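Local coordinates for Rik1-associated factor 1 (Schizosaccharomyces pombe, PDB 4O9D), which serves in the Clr4 methyltransferase complex, which ubiquitylates and methylates histone H3 to establish heterochromatin, at residues P22-S30 and L59-E70. Residues are numbered along the deposited sequence; the frame is centred on the assembly and turned at random.
Sequences PWKHFNETS and LGNLWIGDFHSE
K24 NZ gives a salt-bridging hydrogen bond to E70 OE1 (2.9 Å), coming from above the carboxylate plane, 57° out of it. The same ammonium also donates to the backbone carbonyl of E418. E70 OE2 accepts from a water (2.7 Å to its O) that lies in the plane of the W23 indole, at its edge, and takes a weak bond from W23 NE1. K24 CG sits over one face of that indole, while the rim of W23 meets the rim of F67. Farther along, F26 points its CZ at the centre of one face of W63, an edge-to-face pair (planes at 71°), with E28 CB beside the same indole. S30 OG, turned between its backbone N and carbonyl carbon (chi1 54°), donates in plane to a lone pair of L59 O (3.1 Å). N61 OD1 is bonded to S77 OG, and ND2 donates to the carbonyls of S49 and S90. Strand 21-26 pairs antiparallel with C-terminal strand 403-407, the Velcro closure of this WD-repeat propeller; with its following loop it meets strand 62-66 of the next blade and the loops at both its ends. Lysine charge is thus shared between E70 and E418, E70 OE2 turns to water, and L59 O satisfies the buried S30 hydroxyl.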
loop_
_atom_site.group_PDB
_atom_site.type_symbol
_atom_site.label_atom_id
_atom_site.label_comp_id
_atom_site.label_asym_id
_atom_site.label_seq_id
_atom_site.Cartn_x
_atom_site.Cartn_y
_atom_site.Cartn_z
ATOM N N PRO A 22 11.047 18.511 8.901
ATOM C CA PRO A 22 10.756 18.779 7.490
ATOM C C PRO A 22 12.028 18.805 6.664
ATOM O O PRO A 22 13.063 19.285 7.132
ATOM C CB PRO A 22 10.098 20.164 7.513
ATOM C CG PRO A 22 10.362 20.705 8.864
ATOM C CD PRO A 22 10.503 19.550 9.785
ATOM N N TRP A 23 11.954 18.269 5.451
ATOM C CA TRP A 23 13.121 18.156 4.608
ATOM C C TRP A 23 12.833 18.663 3.207
ATOM O O TRP A 23 13.460 19.611 2.750
ATOM C CB TRP A 23 13.593 16.705 4.546
ATOM C CG TRP A 23 14.817 16.565 3.749
ATOM C CD1 TRP A 23 15.934 17.353 3.826
ATOM C CD2 TRP A 23 15.086 15.582 2.742
ATOM N NE1 TRP A 23 16.875 16.923 2.926
ATOM C CE2 TRP A 23 16.381 15.838 2.248
ATOM C CE3 TRP A 23 14.354 14.513 2.206
ATOM C CZ2 TRP A 23 16.967 15.059 1.248
ATOM C CZ3 TRP A 23 14.937 13.741 1.211
ATOM C CH2 TRP A 23 16.232 14.024 0.741
ATOM N N LYS A 24 11.895 18.020 2.515
ATOM C CA LYS A 24 11.552 18.429 1.168
ATOM C C LYS A 24 10.064 18.468 0.998
ATOM O O LYS A 24 9.339 17.638 1.540
ATOM C CB LYS A 24 12.132 17.464 0.135
ATOM C CG LYS A 24 13.633 17.371 0.144
ATOM C CD LYS A 24 14.268 18.631 -0.379
ATOM C CE LYS A 24 15.766 18.454 -0.539
ATOM N NZ LYS A 24 16.434 19.740 -0.893
ATOM N N HIS A 25 9.614 19.439 0.224
ATOM C CA HIS A 25 8.233 19.514 -0.189
ATOM C C HIS A 25 8.200 19.536 -1.707
ATOM O O HIS A 25 9.066 20.136 -2.352
ATOM C CB HIS A 25 7.547 20.777 0.327
ATOM C CG HIS A 25 6.305 21.105 -0.435
ATOM N ND1 HIS A 25 5.083 20.545 -0.135
ATOM C CD2 HIS A 25 6.106 21.884 -1.526
ATOM C CE1 HIS A 25 4.178 20.979 -0.995
ATOM N NE2 HIS A 25 4.772 21.797 -1.847
ATOM N N PHE A 26 7.181 18.900 -2.273
ATOM C CA PHE A 26 7.078 18.733 -3.712
ATOM C C PHE A 26 5.612 18.758 -4.147
ATOM O O PHE A 26 4.763 18.141 -3.504
ATOM C CB PHE A 26 7.745 17.394 -4.083
ATOM C CG PHE A 26 7.645 17.026 -5.537
ATOM C CD1 PHE A 26 8.548 17.541 -6.461
ATOM C CD2 PHE A 26 6.689 16.117 -5.976
ATOM C CE1 PHE A 26 8.474 17.186 -7.808
ATOM C CE2 PHE A 26 6.607 15.761 -7.324
ATOM C CZ PHE A 26 7.499 16.294 -8.235
ATOM N N ASN A 27 5.319 19.483 -5.226
ATOM C CA ASN A 27 3.994 19.472 -5.856
ATOM C C ASN A 27 4.105 19.864 -7.323
ATOM O O ASN A 27 3.867 21.017 -7.680
ATOM C CB ASN A 27 3.009 20.445 -5.176
ATOM C CG ASN A 27 1.569 20.320 -5.736
ATOM O OD1 ASN A 27 1.365 19.830 -6.855
ATOM N ND2 ASN A 27 0.577 20.751 -4.956
ATOM N N GLU A 28 4.486 18.912 -8.160
ATOM C CA GLU A 28 4.440 19.080 -9.610
ATOM C C GLU A 28 3.410 18.107 -10.059
ATOM O O GLU A 28 3.284 17.773 -11.240
ATOM C CB GLU A 28 5.773 18.709 -10.231
ATOM C CG GLU A 28 6.874 19.625 -9.763
ATOM C CD GLU A 28 6.505 21.076 -9.968
ATOM O OE1 GLU A 28 5.913 21.381 -11.032
ATOM O OE2 GLU A 28 6.788 21.898 -9.064
ATOM N N THR A 29 2.665 17.658 -9.065
ATOM C CA THR A 29 1.894 16.460 -9.173
ATOM C C THR A 29 0.634 16.724 -9.934
ATOM O O THR A 29 -0.161 17.595 -9.561
ATOM C CB THR A 29 1.541 15.927 -7.782
ATOM O OG1 THR A 29 2.733 15.456 -7.145
ATOM C CG2 THR A 29 0.534 14.800 -7.880
ATOM N N SER A 30 0.479 15.983 -11.026
ATOM C CA SER A 30 -0.819 15.806 -11.638
ATOM C C SER A 30 -1.511 14.714 -10.830
ATOM O O SER A 30 -1.013 13.586 -10.752
ATOM C CB SER A 30 -0.668 15.396 -13.101
ATOM O OG SER A 30 0.156 14.253 -13.238
ATOM N N LEU A 59 3.791 17.130 -16.583
ATOM C CA LEU A 59 4.541 16.119 -15.842
ATOM C C LEU A 59 3.581 15.440 -14.842
ATOM O O LEU A 59 2.419 15.842 -14.729
ATOM C CB LEU A 59 5.753 16.759 -15.143
ATOM C CG LEU A 59 6.636 17.667 -16.026
ATOM C CD1 LEU A 59 7.744 18.344 -15.206
ATOM C CD2 LEU A 59 7.244 16.927 -17.231
ATOM N N GLY A 60 4.053 14.410 -14.139
ATOM C CA GLY A 60 3.167 13.501 -13.417
ATOM C C GLY A 60 2.843 12.382 -14.377
ATOM O O GLY A 60 2.921 12.603 -15.594
ATOM N N ASN A 61 2.457 11.199 -13.898
ATOM C CA ASN A 61 2.084 10.938 -12.511
ATOM C C ASN A 61 3.042 9.939 -11.829
ATOM O O ASN A 61 2.658 9.245 -10.881
ATOM C CB ASN A 61 0.668 10.352 -12.517
ATOM C CG ASN A 61 0.548 9.142 -13.455
ATOM O OD1 ASN A 61 1.391 8.944 -14.328
ATOM N ND2 ASN A 61 -0.496 8.335 -13.271
ATOM N N LEU A 62 4.286 9.876 -12.304
ATOM C CA LEU A 62 5.230 8.834 -11.858
ATOM C C LEU A 62 6.667 9.366 -11.736
ATOM O O LEU A 62 7.326 9.659 -12.740
ATOM C CB LEU A 62 5.175 7.616 -12.813
ATOM C CG LEU A 62 6.114 6.465 -12.425
ATOM C CD1 LEU A 62 5.744 5.880 -11.053
ATOM C CD2 LEU A 62 6.157 5.372 -13.511
ATOM N N TRP A 63 7.158 9.495 -10.500
ATOM C CA TRP A 63 8.453 10.143 -10.277
ATOM C C TRP A 63 9.441 9.254 -9.524
ATOM O O TRP A 63 9.058 8.389 -8.723
ATOM C CB TRP A 63 8.265 11.465 -9.536
ATOM C CG TRP A 63 7.362 12.440 -10.253
ATOM C CD1 TRP A 63 6.003 12.366 -10.372
ATOM C CD2 TRP A 63 7.760 13.643 -10.941
ATOM N NE1 TRP A 63 5.535 13.437 -11.098
ATOM C CE2 TRP A 63 6.592 14.236 -11.452
ATOM C CE3 TRP A 63 8.994 14.263 -11.181
ATOM C CZ2 TRP A 63 6.618 15.425 -12.189
ATOM C CZ3 TRP A 63 9.020 15.440 -11.908
ATOM C CH2 TRP A 63 7.838 16.013 -12.397
ATOM N N ILE A 64 10.722 9.467 -9.799
ATOM C CA ILE A 64 11.775 8.763 -9.090
ATOM C C ILE A 64 12.736 9.822 -8.633
ATOM O O ILE A 64 13.165 10.662 -9.445
ATOM C CB ILE A 64 12.544 7.752 -9.979
ATOM C CG1 ILE A 64 11.619 6.648 -10.490
ATOM C CG2 ILE A 64 13.700 7.118 -9.187
ATOM C CD1 ILE A 64 12.377 5.484 -11.133
ATOM N N GLY A 65 13.059 9.790 -7.341
ATOM C CA GLY A 65 13.942 10.768 -6.729
ATOM C C GLY A 65 15.155 10.099 -6.101
ATOM O O GLY A 65 15.155 8.886 -5.868
ATOM N N ASP A 66 16.181 10.905 -5.820
ATOM C CA ASP A 66 17.452 10.427 -5.300
ATOM C C ASP A 66 17.821 11.254 -4.070
ATOM O O ASP A 66 17.919 12.479 -4.153
ATOM C CB ASP A 66 18.539 10.586 -6.375
ATOM C CG ASP A 66 19.883 10.043 -5.929
ATOM O OD1 ASP A 66 20.589 10.745 -5.180
ATOM O OD2 ASP A 66 20.227 8.904 -6.316
ATOM N N PHE A 67 18.036 10.589 -2.939
ATOM C CA PHE A 67 18.247 11.289 -1.670
ATOM C C PHE A 67 19.627 11.982 -1.618
ATOM O O PHE A 67 19.746 13.092 -1.121
ATOM C CB PHE A 67 18.074 10.333 -0.485
ATOM C CG PHE A 67 16.635 9.896 -0.240
ATOM C CD1 PHE A 67 15.596 10.821 -0.235
ATOM C CD2 PHE A 67 16.327 8.561 -0.007
ATOM C CE1 PHE A 67 14.270 10.424 0.010
ATOM C CE2 PHE A 67 15.001 8.151 0.237
ATOM C CZ PHE A 67 13.970 9.094 0.239
ATOM N N HIS A 68 20.654 11.335 -2.144
ATOM C CA HIS A 68 21.983 11.939 -2.181
ATOM C C HIS A 68 22.040 13.227 -3.015
ATOM O O HIS A 68 22.599 14.223 -2.570
ATOM C CB HIS A 68 23.008 10.945 -2.718
ATOM C CG HIS A 68 24.361 11.546 -2.937
ATOM N ND1 HIS A 68 25.018 12.273 -1.968
ATOM C CD2 HIS A 68 25.172 11.552 -4.025
ATOM C CE1 HIS A 68 26.181 12.689 -2.441
ATOM N NE2 HIS A 68 26.298 12.264 -3.687
ATOM N N SER A 69 21.452 13.216 -4.211
ATOM C CA SER A 69 21.565 14.364 -5.124
ATOM C C SER A 69 20.403 15.338 -4.996
ATOM O O SER A 69 20.459 16.463 -5.520
ATOM C CB SER A 69 21.683 13.881 -6.584
ATOM O OG SER A 69 20.484 13.248 -7.017
ATOM N N GLU A 70 19.344 14.907 -4.307
ATOM C CA GLU A 70 18.183 15.751 -4.099
ATOM C C GLU A 70 17.600 16.169 -5.445
ATOM O O GLU A 70 17.162 17.305 -5.640
ATOM C CB GLU A 70 18.565 16.954 -3.229
ATOM C CG GLU A 70 19.341 16.514 -1.998
ATOM C CD GLU A 70 19.526 17.619 -0.950
ATOM O OE1 GLU A 70 19.168 18.799 -1.216
ATOM O OE2 GLU A 70 20.022 17.286 0.149
HETATM O O HOH W 1 19.755 18.732 2.388
#